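Local coordinates for protein DyP2 (Amycolatopsis sp. ATCC 39116, PDB 4G2C) that is a heme-containing dye peroxidase that probably uses hydrogen peroxide to oxidise dyes and perhaps lignin-derived compounds, at residues Asp441-Gln446 with Gln472-Lys477; Lys275-Val280 with Ala398-Leu403. All blocks are in the same frame, centred on the assembly; numbering follows the deposited sequence.

How the contacts relate
Two contacts whose centres lie 10 Å apart show how a cofactor pocket can be assembled from remote parts of one chain. They follow each other in series: contact 2 joins 275-280 to 398-403 before contact 1 joins 441-446 to 472-477. Strand 267-278 pairs antiparallel with strand 402-409, within contact 2, and with strand 474-484, which carries the later segment of contact 1. Backbone bonding between Thr475 and Glu277 and between Lys477 and Lys275 therefore couples the two contacts directly. Both touch the heme, so three neighbouring strands of one sheet, with a loop laid beside them, contribute to the wall of the same pocket.

Contact 1: Asp441-Gln446 with Gln472-Lys477; sequences DPVIGQ and QAVTMK. With HEM (protoporphyrin IX containing Fe), chain C.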
ATOM      1  N   ASP A 441       4.812   9.159 -13.336  1.00 18.60           N
ATOM      2  CA  ASP A 441       5.249   9.085 -11.954  1.00 21.68           C
ATOM      3  C   ASP A 441       6.705   8.606 -11.951  1.00 21.85           C
ATOM      4  O   ASP A 441       7.030   7.556 -12.522  1.00 22.70           O
ATOM      5  CB  ASP A 441       4.334   8.116 -11.187  1.00 17.67           C
ATOM      6  CG  ASP A 441       4.655   8.046  -9.706  1.00 22.69           C
ATOM      7  OD1 ASP A 441       5.848   7.919  -9.342  1.00 24.05           O
ATOM      8  OD2 ASP A 441       3.706   8.114  -8.898  1.00 20.86           O
ATOM      9  N   PRO A 442       7.598   9.385 -11.330  1.00 23.16           N
ATOM     10  CA  PRO A 442       9.028   9.053 -11.335  1.00 20.16           C
ATOM     11  C   PRO A 442       9.378   7.920 -10.363  1.00 22.76           C
ATOM     12  O   PRO A 442      10.388   7.237 -10.543  1.00 23.16           O
ATOM     13  CB  PRO A 442       9.678  10.353 -10.853  1.00 21.43           C
ATOM     14  CG  PRO A 442       8.647  10.986  -9.986  1.00 19.38           C
ATOM     15  CD  PRO A 442       7.324  10.657 -10.638  1.00 20.85           C
ATOM     16  N   VAL A 443       8.559   7.729  -9.338  1.00 18.65           N
ATOM     17  CA  VAL A 443       8.849   6.705  -8.341  1.00 24.29           C
ATOM     18  C   VAL A 443       8.370   5.318  -8.757  1.00 24.79           C
ATOM     19  O   VAL A 443       9.080   4.326  -8.564  1.00 24.89           O
ATOM     20  CB  VAL A 443       8.257   7.031  -6.964  1.00 20.09           C
ATOM     21  CG1 VAL A 443       8.670   5.961  -5.979  1.00 22.49           C
ATOM     22  CG2 VAL A 443       8.723   8.409  -6.484  1.00 21.61           C
ATOM     23  N   ILE A 444       7.163   5.236  -9.310  1.00 22.41           N
ATOM     24  CA  ILE A 444       6.613   3.932  -9.680  1.00 20.65           C
ATOM     25  C   ILE A 444       6.149   3.809 -11.126  1.00 20.13           C
ATOM     26  O   ILE A 444       5.623   2.766 -11.516  1.00 19.68           O
ATOM     27  CB  ILE A 444       5.422   3.549  -8.778  1.00 21.77           C
ATOM     28  CG1 ILE A 444       4.273   4.553  -8.956  1.00 21.48           C
ATOM     29  CG2 ILE A 444       5.870   3.442  -7.335  1.00 21.97           C
ATOM     30  CD1 ILE A 444       2.944   4.088  -8.365  1.00 20.11           C
ATOM     31  N   GLY A 445       6.304   4.877 -11.907  1.00 23.45           N
ATOM     32  CA  GLY A 445       5.876   4.865 -13.299  1.00 23.20           C
ATOM     33  C   GLY A 445       6.600   3.822 -14.147  1.00 27.30           C
ATOM     34  O   GLY A 445       7.830   3.671 -14.049  1.00 24.32           O
ATOM     35  N   GLN A 446       5.838   3.108 -14.983  1.00 22.86           N
ATOM     36  CA  GLN A 446       6.394   2.050 -15.823  1.00 24.54           C
ATOM     37  C   GLN A 446       6.154   2.322 -17.303  1.00 24.88           C
ATOM     38  O   GLN A 446       5.139   2.908 -17.688  1.00 27.23           O
ATOM     39  CB  GLN A 446       5.857   0.671 -15.403  1.00 23.70           C
ATOM     40  CG  GLN A 446       6.340   0.273 -14.015  1.00 27.71           C
ATOM     41  CD  GLN A 446       6.046  -1.184 -13.611  1.00 28.53           C
ATOM     42  OE1 GLN A 446       6.850  -1.797 -12.916  1.00 32.25           O
ATOM     43  NE2 GLN A 446       4.892  -1.718 -14.013  1.00 22.87           N
ATOM     44  N   GLN A 472      14.347   4.919 -13.704  1.00 26.48           N
ATOM     45  CA  GLN A 472      13.461   4.030 -12.954  1.00 28.87           C
ATOM     46  C   GLN A 472      14.253   3.280 -11.884  1.00 27.85           C
ATOM     47  O   GLN A 472      15.103   2.444 -12.207  1.00 25.27           O
ATOM     48  CB  GLN A 472      12.770   3.026 -13.893  1.00 23.68           C
ATOM     49  CG  GLN A 472      11.592   2.274 -13.256  1.00 25.86           C
ATOM     50  CD  GLN A 472      11.053   1.100 -14.107  1.00 26.07           C
ATOM     51  OE1 GLN A 472      10.799   1.227 -15.312  1.00 23.83           O
ATOM     52  NE2 GLN A 472      10.875  -0.042 -13.465  1.00 29.27           N
ATOM     53  N   ALA A 473      13.974   3.574 -10.613  1.00 27.61           N
ATOM     54  CA  ALA A 473      14.723   2.976  -9.503  1.00 28.46           C
ATOM     55  C   ALA A 473      13.918   1.932  -8.737  1.00 26.45           C
ATOM     56  O   ALA A 473      14.382   1.386  -7.730  1.00 26.10           O
ATOM     57  CB  ALA A 473      15.247   4.062  -8.547  1.00 23.34           C
ATOM     58  N   VAL A 474      12.704   1.672  -9.206  1.00 26.49           N
ATOM     59  CA  VAL A 474      11.855   0.659  -8.595  1.00 23.57           C
ATOM     60  C   VAL A 474      11.557  -0.451  -9.595  1.00 24.12           C
ATOM     61  O   VAL A 474      11.112  -0.191 -10.718  1.00 26.31           O
ATOM     62  CB  VAL A 474      10.551   1.273  -8.056  1.00 26.62           C
ATOM     63  CG1 VAL A 474       9.537   0.180  -7.700  1.00 21.63           C
ATOM     64  CG2 VAL A 474      10.853   2.195  -6.853  1.00 23.29           C
ATOM     65  N   THR A 475      11.817  -1.689  -9.191  1.00 21.75           N
ATOM     66  CA  THR A 475      11.613  -2.825 -10.086  1.00 23.50           C
ATOM     67  C   THR A 475      10.650  -3.858  -9.524  1.00 25.01           C
ATOM     68  O   THR A 475      10.858  -4.393  -8.433  1.00 25.77           O
ATOM     69  CB  THR A 475      12.952  -3.539 -10.419  1.00 25.08           C
ATOM     70  OG1 THR A 475      13.919  -2.574 -10.848  1.00 26.03           O
ATOM     71  CG2 THR A 475      12.755  -4.582 -11.520  1.00 23.06           C
ATOM     72  N   MET A 476       9.604  -4.150 -10.290  1.00 27.90           N
ATOM     73  CA  MET A 476       8.626  -5.176  -9.927  1.00 26.01           C
ATOM     74  C   MET A 476       9.261  -6.562 -10.080  1.00 28.06           C
ATOM     75  O   MET A 476       9.666  -6.944 -11.184  1.00 21.89           O
ATOM     76  CB  MET A 476       7.387  -5.039 -10.827  1.00 25.53           C
ATOM     77  CG  MET A 476       6.488  -6.268 -10.942  1.00 24.28           C
ATOM     78  SD  MET A 476       5.748  -6.694  -9.367  1.00 28.69           S
ATOM     79  CE  MET A 476       4.489  -7.857  -9.897  1.00 25.07           C
ATOM     80  N   LYS A 477       9.340  -7.306  -8.976  1.00 28.24           N
ATOM     81  CA  LYS A 477      10.037  -8.600  -8.958  1.00 30.07           C
ATOM     82  C   LYS A 477       9.084  -9.789  -9.012  1.00 29.22           C
ATOM     83  O   LYS A 477       9.521 -10.938  -9.052  1.00 28.01           O
ATOM     84  CB  LYS A 477      10.907  -8.733  -7.701  1.00 25.82           C
ATOM     85  CG  LYS A 477      11.937  -7.642  -7.536  1.00 27.20           C
ATOM     86  CD  LYS A 477      12.904  -7.605  -8.711  1.00 26.98           C
ATOM     87  CE  LYS A 477      13.863  -8.783  -8.683  1.00 33.83           C
ATOM     88  NZ  LYS A 477      14.951  -8.594  -9.691  1.00 39.17           N
TER
HETATM   89  CHA HEM C 501       2.160   7.665  -0.653  1.00 22.15           C
HETATM   90  CHB HEM C 501       6.541   5.761  -1.551  1.00 20.71           C
HETATM   91  CHC HEM C 501       4.537   2.290  -4.296  1.00 21.54           C
HETATM   92  CHD HEM C 501       0.317   4.646  -4.037  1.00 18.68           C
HETATM   93  C1A HEM C 501       3.517   7.446  -0.640  1.00 21.21           C
HETATM   94  C2A HEM C 501       4.483   8.221   0.110  1.00 21.68           C
HETATM   95  C3A HEM C 501       5.686   7.687  -0.138  1.00 19.59           C
HETATM   96  C4A HEM C 501       5.524   6.564  -1.046  1.00 21.42           C
HETATM   97  CMA HEM C 501       7.030   8.169   0.433  1.00 20.23           C
HETATM   98  CAA HEM C 501       4.143   9.432   1.024  1.00 17.30           C
HETATM   99  CBA HEM C 501       3.737   8.924   2.411  1.00 21.83           C
HETATM  100  CGA HEM C 501       2.268   8.573   2.480  1.00 24.10           C
HETATM  101  O1A HEM C 501       1.412   9.413   2.149  1.00 23.82           O
HETATM  102  O2A HEM C 501       1.929   7.438   2.875  1.00 28.37           O
HETATM  103  C1B HEM C 501       6.409   4.656  -2.380  1.00 22.81           C
HETATM  104  C2B HEM C 501       7.467   3.770  -2.866  1.00 22.40           C
HETATM  105  C3B HEM C 501       6.890   2.815  -3.622  1.00 22.78           C
HETATM  106  C4B HEM C 501       5.466   3.045  -3.628  1.00 21.09           C
HETATM  107  CMB HEM C 501       8.978   3.942  -2.568  1.00 20.91           C
HETATM  108  CAB HEM C 501       7.542   1.624  -4.358  1.00 21.85           C
HETATM  109  CBB HEM C 501       8.748   1.174  -4.004  1.00 18.85           C
HETATM  110  C1C HEM C 501       3.234   2.674  -4.528  1.00 23.66           C
HETATM  111  C2C HEM C 501       2.320   2.057  -5.475  1.00 24.26           C
HETATM  112  C3C HEM C 501       1.147   2.706  -5.384  1.00 20.73           C
HETATM  113  C4C HEM C 501       1.291   3.748  -4.387  1.00 19.66           C
HETATM  114  CMC HEM C 501       2.641   0.840  -6.389  1.00 18.99           C
HETATM  115  CAC HEM C 501      -0.136   2.453  -6.211  1.00 17.92           C
HETATM  116  CBC HEM C 501      -0.094   1.814  -7.391  1.00 19.74           C
HETATM  117  C1D HEM C 501       0.405   5.627  -3.073  1.00 22.96           C
HETATM  118  C2D HEM C 501      -0.720   6.383  -2.588  1.00 22.93           C
HETATM  119  C3D HEM C 501      -0.129   7.299  -1.527  1.00 24.59           C
HETATM  120  C4D HEM C 501       1.274   7.029  -1.485  1.00 22.17           C
HETATM  121  CMD HEM C 501      -2.186   6.264  -3.039  1.00 20.06           C
HETATM  122  CAD HEM C 501      -0.847   8.341  -0.693  1.00 23.25           C
HETATM  123  CBD HEM C 501      -1.075   9.492  -1.653  1.00 21.30           C
HETATM  124  CGD HEM C 501      -1.919  10.464  -0.877  1.00 24.06           C
HETATM  125  O1D HEM C 501      -3.013  10.050  -0.411  1.00 18.78           O
HETATM  126  O2D HEM C 501      -1.457  11.624  -0.696  1.00 25.23           O
HETATM  127  NA  HEM C 501       4.176   6.448  -1.320  1.00 16.48           N
HETATM  128  NB  HEM C 501       5.211   4.170  -2.868  1.00 24.81           N
HETATM  129  NC  HEM C 501       2.572   3.706  -3.881  1.00 20.42           N
HETATM  130  ND  HEM C 501       1.550   6.039  -2.400  1.00 20.39           N
HETATM  131 FE   HEM C 501       3.486   5.198  -2.755  1.00 20.00          FE
HETATM  132  O   HOH W   1      10.776   3.825 -10.506  1.00 26.11           O
HETATM  133  O   HOH W   2      12.780   5.788  -9.608  1.00 30.05           O
HETATM  134  O   HOH W   3       8.717   1.835 -11.518  1.00 34.26           O
HETATM  135  O   HOH W   4       9.423  -2.852 -12.908  1.00 27.70           O
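Val443 and Val474 meet beside the porphyrin: Ile444 and Val443 lie over one face of the flat macrocycle, and Val474 at its edge on the same side. Ile444 sets CG2 3.5 Å from heme CHC and spreads CD1 over pyrrole C; Val443 CG1 lies above C2B and its methyl group. At the rim, Val474 rests both methyls on the pyrrole B vinyl group. With CG2 anti to its own carbonyl carbon, Val474 brings this methyl within 3.3 Å of Val443 O as well. The second flat group is the amide of Gln472: the carbonyl oxygen of Gly445 stands over one face, 4.1 Å from Gln472 CD, while the N-H edge turns back upon its own strand. There Gln472 NE2 bonds Val474 O at 2.8 Å, nearly straight (168°) and only 7° out of the amide plane.

No direct hydrogen bond crosses the contact; an irregular loop meets the start of strand 474-484, and water mediates. One water receives Ala473 N at 2.7 Å and also reaches Pro442 O. Another donates to Gln446 OE1 and accepts from Met476 N, while Asp150 and Leu148 hold Gln446 NE2. Within the loop, Asp441 OD1 forms an Asx turn with Val443 N at 2.7 Å and, with a further bond from Ile444 N at 3.0 Å that arrives from above the carboxylate plane, an Asx motif. Asp441 OD2 bonds His350, whose side chain touches Val443 and Ile444, consistent with the proximal side of the heme in this peroxidase family. An alanine in place of Gln472 would remove the amide, so that Val474 O would probably be left without this donor and the packing against Gly445 O would be lost. Gln446 also lays its OE1 3.9 Å from Met476 CB, the two chains running across each other at a slant.

Contact 2: Lys275-Val280 with Ala398-Leu403; sequences KLEQNV and AKDVGL. With HEM (protoporphyrin IX containing Fe), chain C.
Leu276 and Leu403 form an antiparallel hydrogen-bonded pair, Leu403 N reaching Leu276 O at 2.7 Å, and both send their side chains to the heme. Leu403 carries CG anti to its backbone N (chi1 -180°), which brings CD2 to within 3.9 Å of heme C3B, beside the vinyl that Leu276 CD1 also meets. Packing is tight at Gly402: a side chain would collide with Leu276 O, and the backbone angles themselves require glycine. Gln278 lies along Gly402, its OE1 3.2 Å from Gly402 CA, while NE2 bonds Glu213 and lies against the pyrrole B methyl of the heme.

Toward solvent the contact turns polar and looser. Glu277, extended, runs alongside the aliphatic start of Lys399, and its OE2 accepts from Asp400 N at 3.0 Å, the donor standing well above the carboxylate plane. A water bridges Glu277 OE1 and Ala398 O. Asp400 OD1 also approaches Glu277 OE2 to 3.6 Å, so the two carboxylates would tend to raise each other's proton affinity, an effect that the Asp400 N-H and the surrounding solvent are likely to offset.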
ATOM      1  N   LYS A 275       6.215  -7.422  -5.018  1.00 25.45           N
ATOM      2  CA  LYS A 275       7.559  -7.212  -4.469  1.00 22.50           C
ATOM      3  C   LYS A 275       8.274  -6.201  -5.341  1.00 25.47           C
ATOM      4  O   LYS A 275       8.495  -6.444  -6.535  1.00 23.92           O
ATOM      5  CB  LYS A 275       8.355  -8.525  -4.433  1.00 28.68           C
ATOM      6  CG  LYS A 275       9.651  -8.464  -3.624  1.00 21.90           C
ATOM      7  CD  LYS A 275      10.450  -9.754  -3.768  1.00 26.07           C
ATOM      8  CE  LYS A 275      11.689  -9.757  -2.868  1.00 28.09           C
ATOM      9  NZ  LYS A 275      12.385 -11.079  -2.811  1.00 28.53           N
ATOM     10  N   LEU A 276       8.610  -5.057  -4.747  1.00 23.59           N
ATOM     11  CA  LEU A 276       9.171  -3.938  -5.494  1.00 25.20           C
ATOM     12  C   LEU A 276      10.574  -3.653  -4.987  1.00 25.95           C
ATOM     13  O   LEU A 276      10.767  -3.229  -3.846  1.00 24.88           O
ATOM     14  CB  LEU A 276       8.291  -2.686  -5.343  1.00 19.06           C
ATOM     15  CG  LEU A 276       6.810  -2.891  -5.679  1.00 22.68           C
ATOM     16  CD1 LEU A 276       5.976  -1.650  -5.364  1.00 21.03           C
ATOM     17  CD2 LEU A 276       6.627  -3.291  -7.141  1.00 23.78           C
ATOM     18  N   GLU A 277      11.556  -3.889  -5.838  1.00 25.38           N
ATOM     19  CA  GLU A 277      12.930  -3.646  -5.446  1.00 25.33           C
ATOM     20  C   GLU A 277      13.268  -2.177  -5.614  1.00 24.58           C
ATOM     21  O   GLU A 277      12.937  -1.558  -6.631  1.00 27.41           O
ATOM     22  CB  GLU A 277      13.893  -4.514  -6.259  1.00 25.89           C
ATOM     23  CG  GLU A 277      15.304  -4.552  -5.670  1.00 28.59           C
ATOM     24  CD  GLU A 277      16.253  -5.364  -6.521  1.00 29.01           C
ATOM     25  OE1 GLU A 277      16.615  -4.892  -7.619  1.00 28.20           O
ATOM     26  OE2 GLU A 277      16.629  -6.474  -6.092  1.00 29.85           O
ATOM     27  N   GLN A 278      13.935  -1.628  -4.607  1.00 26.43           N
ATOM     28  CA  GLN A 278      14.357  -0.233  -4.606  1.00 23.76           C
ATOM     29  C   GLN A 278      15.881  -0.078  -4.759  1.00 28.52           C
ATOM     30  O   GLN A 278      16.640  -0.449  -3.866  1.00 25.66           O
ATOM     31  CB  GLN A 278      13.931   0.420  -3.293  1.00 25.01           C
ATOM     32  CG  GLN A 278      12.419   0.485  -3.072  1.00 23.39           C
ATOM     33  CD  GLN A 278      12.072   1.245  -1.801  1.00 25.49           C
ATOM     34  OE1 GLN A 278      11.822   0.647  -0.749  1.00 26.64           O
ATOM     35  NE2 GLN A 278      12.066   2.564  -1.888  1.00 21.28           N
ATOM     36  N   ASN A 279      16.325   0.471  -5.884  1.00 26.74           N
ATOM     37  CA  ASN A 279      17.718   0.845  -6.041  1.00 24.38           C
ATOM     38  C   ASN A 279      17.918   2.232  -5.421  1.00 24.85           C
ATOM     39  O   ASN A 279      17.840   3.256  -6.110  1.00 24.21           O
ATOM     40  CB  ASN A 279      18.106   0.841  -7.524  1.00 28.15           C
ATOM     41  CG  ASN A 279      19.596   1.096  -7.747  1.00 26.46           C
ATOM     42  OD1 ASN A 279      20.264   1.739  -6.942  1.00 26.85           O
ATOM     43  ND2 ASN A 279      20.115   0.581  -8.847  1.00 22.34           N
ATOM     44  N   VAL A 280      18.142   2.250  -4.112  1.00 23.60           N
ATOM     45  CA  VAL A 280      18.307   3.483  -3.365  1.00 23.88           C
ATOM     46  C   VAL A 280      19.444   4.309  -3.937  1.00 28.28           C
ATOM     47  O   VAL A 280      19.325   5.529  -4.101  1.00 27.89           O
ATOM     48  CB  VAL A 280      18.594   3.194  -1.903  1.00 28.16           C
ATOM     49  CG1 VAL A 280      18.751   4.506  -1.120  1.00 24.75           C
ATOM     50  CG2 VAL A 280      17.489   2.339  -1.330  1.00 20.72           C
ATOM     51  N   ALA A 398      21.768  -0.907  -3.718  1.00 26.96           N
ATOM     52  CA  ALA A 398      21.228  -0.786  -5.066  1.00 28.31           C
ATOM     53  C   ALA A 398      20.211  -1.892  -5.361  1.00 26.12           C
ATOM     54  O   ALA A 398      19.480  -1.809  -6.348  1.00 28.01           O
ATOM     55  CB  ALA A 398      22.356  -0.805  -6.097  1.00 27.32           C
ATOM     56  N   LYS A 399      20.163  -2.915  -4.507  1.00 26.37           N
ATOM     57  CA  LYS A 399      19.256  -4.053  -4.716  1.00 27.73           C
ATOM     58  C   LYS A 399      18.978  -4.820  -3.434  1.00 26.50           C
ATOM     59  O   LYS A 399      19.622  -4.589  -2.416  1.00 31.11           O
ATOM     60  CB  LYS A 399      19.827  -5.018  -5.757  1.00 25.37           C
ATOM     61  CG  LYS A 399      21.179  -5.622  -5.364  1.00 22.51           C
ATOM     62  CD  LYS A 399      21.646  -6.655  -6.385  1.00 28.31           C
ATOM     63  CE  LYS A 399      23.021  -7.233  -6.012  1.00 33.82           C
ATOM     64  NZ  LYS A 399      23.376  -8.433  -6.829  1.00 31.99           N
ATOM     65  N   ASP A 400      18.015  -5.741  -3.500  1.00 30.28           N
ATOM     66  CA  ASP A 400      17.724  -6.680  -2.407  1.00 28.24           C
ATOM     67  C   ASP A 400      17.167  -6.023  -1.151  1.00 27.67           C
ATOM     68  O   ASP A 400      17.114  -6.645  -0.084  1.00 24.22           O
ATOM     69  CB  ASP A 400      18.955  -7.515  -2.044  1.00 32.47           C
ATOM     70  CG  ASP A 400      19.289  -8.543  -3.102  1.00 34.45           C
ATOM     71  OD1 ASP A 400      18.478  -8.732  -4.029  1.00 39.62           O
ATOM     72  OD2 ASP A 400      20.360  -9.173  -3.000  1.00 39.87           O
ATOM     73  N   VAL A 401      16.786  -4.761  -1.288  1.00 22.91           N
ATOM     74  CA  VAL A 401      15.929  -4.090  -0.324  1.00 27.70           C
ATOM     75  C   VAL A 401      14.792  -3.475  -1.143  1.00 27.90           C
ATOM     76  O   VAL A 401      14.896  -3.340  -2.371  1.00 25.52           O
ATOM     77  CB  VAL A 401      16.654  -2.930   0.379  1.00 29.38           C
ATOM     78  CG1 VAL A 401      17.928  -3.413   1.093  1.00 25.19           C
ATOM     79  CG2 VAL A 401      16.967  -1.840  -0.643  1.00 21.04           C
ATOM     80  N   GLY A 402      13.715  -3.088  -0.475  1.00 24.58           N
ATOM     81  CA  GLY A 402      12.613  -2.473  -1.181  1.00 24.67           C
ATOM     82  C   GLY A 402      11.302  -2.599  -0.457  1.00 24.53           C
ATOM     83  O   GLY A 402      11.267  -2.662   0.782  1.00 22.65           O
ATOM     84  N   LEU A 403      10.215  -2.639  -1.226  1.00 21.83           N
ATOM     85  CA  LEU A 403       8.895  -2.642  -0.617  1.00 22.54           C
ATOM     86  C   LEU A 403       8.070  -3.860  -0.972  1.00 20.08           C
ATOM     87  O   LEU A 403       7.877  -4.180  -2.144  1.00 19.20           O
ATOM     88  CB  LEU A 403       8.114  -1.360  -0.976  1.00 24.25           C
ATOM     89  CG  LEU A 403       6.688  -1.201  -0.405  1.00 25.09           C
ATOM     90  CD1 LEU A 403       6.690  -1.027   1.121  1.00 23.44           C
ATOM     91  CD2 LEU A 403       5.965  -0.016  -1.069  1.00 20.99           C
TER
HETATM   92  CHA HEM C 501       2.160   7.665  -0.653  1.00 22.15           C
HETATM   93  CHB HEM C 501       6.541   5.761  -1.551  1.00 20.71           C
HETATM   94  CHC HEM C 501       4.537   2.290  -4.296  1.00 21.54           C
HETATM   95  CHD HEM C 501       0.317   4.646  -4.037  1.00 18.68           C
HETATM   96  C1A HEM C 501       3.517   7.446  -0.640  1.00 21.21           C
HETATM   97  C2A HEM C 501       4.483   8.221   0.110  1.00 21.68           C
HETATM   98  C3A HEM C 501       5.686   7.687  -0.138  1.00 19.59           C
HETATM   99  C4A HEM C 501       5.524   6.564  -1.046  1.00 21.42           C
HETATM  100  CMA HEM C 501       7.030   8.169   0.433  1.00 20.23           C
HETATM  101  CAA HEM C 501       4.143   9.432   1.024  1.00 17.30           C
HETATM  102  CBA HEM C 501       3.737   8.924   2.411  1.00 21.83           C
HETATM  103  CGA HEM C 501       2.268   8.573   2.480  1.00 24.10           C
HETATM  104  O1A HEM C 501       1.412   9.413   2.149  1.00 23.82           O
HETATM  105  O2A HEM C 501       1.929   7.438   2.875  1.00 28.37           O
HETATM  106  C1B HEM C 501       6.409   4.656  -2.380  1.00 22.81           C
HETATM  107  C2B HEM C 501       7.467   3.770  -2.866  1.00 22.40           C
HETATM  108  C3B HEM C 501       6.890   2.815  -3.622  1.00 22.78           C
HETATM  109  C4B HEM C 501       5.466   3.045  -3.628  1.00 21.09           C
HETATM  110  CMB HEM C 501       8.978   3.942  -2.568  1.00 20.91           C
HETATM  111  CAB HEM C 501       7.542   1.624  -4.358  1.00 21.85           C
HETATM  112  CBB HEM C 501       8.748   1.174  -4.004  1.00 18.85           C
HETATM  113  C1C HEM C 501       3.234   2.674  -4.528  1.00 23.66           C
HETATM  114  C2C HEM C 501       2.320   2.057  -5.475  1.00 24.26           C
HETATM  115  C3C HEM C 501       1.147   2.706  -5.384  1.00 20.73           C
HETATM  116  C4C HEM C 501       1.291   3.748  -4.387  1.00 19.66           C
HETATM  117  CMC HEM C 501       2.641   0.840  -6.389  1.00 18.99           C
HETATM  118  CAC HEM C 501      -0.136   2.453  -6.211  1.00 17.92           C
HETATM  119  CBC HEM C 501      -0.094   1.814  -7.391  1.00 19.74           C
HETATM  120  C1D HEM C 501       0.405   5.627  -3.073  1.00 22.96           C
HETATM  121  C2D HEM C 501      -0.720   6.383  -2.588  1.00 22.93           C
HETATM  122  C3D HEM C 501      -0.129   7.299  -1.527  1.00 24.59           C
HETATM  123  C4D HEM C 501       1.274   7.029  -1.485  1.00 22.17           C
HETATM  124  CMD HEM C 501      -2.186   6.264  -3.039  1.00 20.06           C
HETATM  125  CAD HEM C 501      -0.847   8.341  -0.693  1.00 23.25           C
HETATM  126  CBD HEM C 501      -1.075   9.492  -1.653  1.00 21.30           C
HETATM  127  CGD HEM C 501      -1.919  10.464  -0.877  1.00 24.06           C
HETATM  128  O1D HEM C 501      -3.013  10.050  -0.411  1.00 18.78           O
HETATM  129  O2D HEM C 501      -1.457  11.624  -0.696  1.00 25.23           O
HETATM  130  NA  HEM C 501       4.176   6.448  -1.320  1.00 16.48           N
HETATM  131  NB  HEM C 501       5.211   4.170  -2.868  1.00 24.81           N
HETATM  132  NC  HEM C 501       2.572   3.706  -3.881  1.00 20.42           N
HETATM  133  ND  HEM C 501       1.550   6.039  -2.400  1.00 20.39           N
HETATM  134 FE   HEM C 501       3.486   5.198  -2.755  1.00 20.00          FE
HETATM  135  O   HOH W   5      17.614  -2.675  -8.028  1.00 24.74           O